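Local coordinates for peptidyl-tRNA hydrolase (Thermoplasma acidophilum, PDB 1RLK), which probably hydrolyses peptidyl-tRNAs that drop off the ribosome during protein synthesis, releasing the N-acyl amino acid and the tRNA, at residues A27-T30 and C31-S35. Residues are numbered along the deposited sequence; the frame is centred on the assembly and turned at random.
Sequences AAVT and CAIRS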
loop_
_atom_site.group_PDB
_atom_site.type_symbol
_atom_site.label_atom_id
_atom_site.label_comp_id
_atom_site.label_asym_id
_atom_site.label_seq_id
_atom_site.Cartn_x
_atom_site.Cartn_y
_atom_site.Cartn_z
ATOM N N ALA A 27 4.803 3.358 2.129
ATOM C CA ALA A 27 4.244 2.051 1.781
ATOM C C ALA A 27 4.996 1.425 0.619
ATOM O O ALA A 27 5.296 0.224 0.625
ATOM C CB ALA A 27 2.768 2.170 1.468
ATOM N N ALA A 28 5.317 2.248 -0.377
ATOM C CA ALA A 28 5.907 1.777 -1.615
ATOM C C ALA A 28 7.331 1.296 -1.391
ATOM O O ALA A 28 7.736 0.285 -1.964
ATOM C CB ALA A 28 5.888 2.886 -2.669
ATOM N N VAL A 29 8.083 2.019 -0.560
ATOM C CA VAL A 29 9.451 1.653 -0.232
ATOM C C VAL A 29 9.508 0.314 0.503
ATOM O O VAL A 29 10.278 -0.577 0.131
ATOM C CB VAL A 29 10.135 2.764 0.597
ATOM C CG1 VAL A 29 11.437 2.264 1.216
ATOM C CG2 VAL A 29 10.389 3.988 -0.304
ATOM N N THR A 30 8.666 0.154 1.516
ATOM C CA THR A 30 8.711 -1.075 2.293
ATOM C C THR A 30 8.279 -2.268 1.430
ATOM O O THR A 30 8.926 -3.313 1.453
ATOM C CB THR A 30 7.845 -0.953 3.540
ATOM O OG1 THR A 30 8.339 0.108 4.367
ATOM C CG2 THR A 30 7.941 -2.224 4.403
ATOM N N CYS A 31 7.203 -2.109 0.653
ATOM C CA CYS A 31 6.724 -3.210 -0.176
ATOM C C CYS A 31 7.752 -3.596 -1.226
ATOM O O CYS A 31 7.958 -4.770 -1.498
ATOM C CB CYS A 31 5.392 -2.851 -0.830
ATOM S SG CYS A 31 4.016 -2.868 0.315
ATOM N N ALA A 32 8.402 -2.597 -1.811
ATOM C CA ALA A 32 9.338 -2.828 -2.908
ATOM C C ALA A 32 10.570 -3.588 -2.420
ATOM O O ALA A 32 11.000 -4.532 -3.049
ATOM C CB ALA A 32 9.748 -1.493 -3.567
ATOM N N ILE A 33 11.119 -3.159 -1.292
ATOM C CA ILE A 33 12.295 -3.791 -0.706
ATOM C C ILE A 33 11.995 -5.216 -0.243
ATOM O O ILE A 33 12.764 -6.118 -0.529
ATOM C CB ILE A 33 12.879 -2.909 0.432
ATOM C CG1 ILE A 33 13.543 -1.677 -0.195
ATOM C CG2 ILE A 33 13.884 -3.705 1.277
ATOM C CD1 ILE A 33 14.155 -0.700 0.776
ATOM N N ARG A 34 10.886 -5.425 0.459
ATOM C CA ARG A 34 10.480 -6.779 0.834
ATOM C C ARG A 34 10.297 -7.666 -0.411
ATOM O O ARG A 34 10.749 -8.815 -0.448
ATOM C CB ARG A 34 9.201 -6.734 1.670
ATOM C CG ARG A 34 8.636 -8.112 2.006
ATOM C CD ARG A 34 7.618 -8.133 3.114
ATOM N NE ARG A 34 8.007 -7.307 4.261
ATOM C CZ ARG A 34 7.247 -6.365 4.829
ATOM N NH1 ARG A 34 6.019 -6.089 4.367
ATOM N NH2 ARG A 34 7.730 -5.678 5.865
ATOM N N SER A 35 9.665 -7.119 -1.450
ATOM C CA SER A 35 9.381 -7.892 -2.660
ATOM C C SER A 35 10.664 -8.231 -3.404
ATOM O O SER A 35 10.775 -9.284 -4.027
ATOM C CB SER A 35 8.410 -7.153 -3.571
ATOM O OG SER A 35 7.124 -7.080 -2.983
#
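Val-29 and Ile-33, one helical turn apart, run side by side in the same direction, and their branch ends meet where CG1 of Val-29 lies 4.0 Å from CD1 of Ile-33. The extended CG1–CD1 arm of Ile-33 (chi2 179°) carries CD1 up to this Val-29 methyl. Thr-30 and Arg-34 form a second such pair: the methyl CG2 of Thr-30 comes obliquely to the guanidinium, 3.8 Å from Arg-34 NH2. A bend at chi3 (-44°) folds the arginine back along the helix, and NH1 makes a salt bridge to Glu-79. All of this sits on helix 17-38 of the PTH2 fold, which packs against the mixed sheet; Ala-27, Ala-28 and Cys-31 face strand residues such as Ile-7, Met-5 and Val-81, whereas Val-29 and Ile-33 are exposed. Successive i to i+4 backbone bonds tie the turns together, among them Arg-34 N to Thr-30 O at 3.0 Å. The carbonyl O of Cys-31 accepts twice from Ser-35, from its N and from its OG, each at 2.9 Å and on opposite faces of the carbonyl plane.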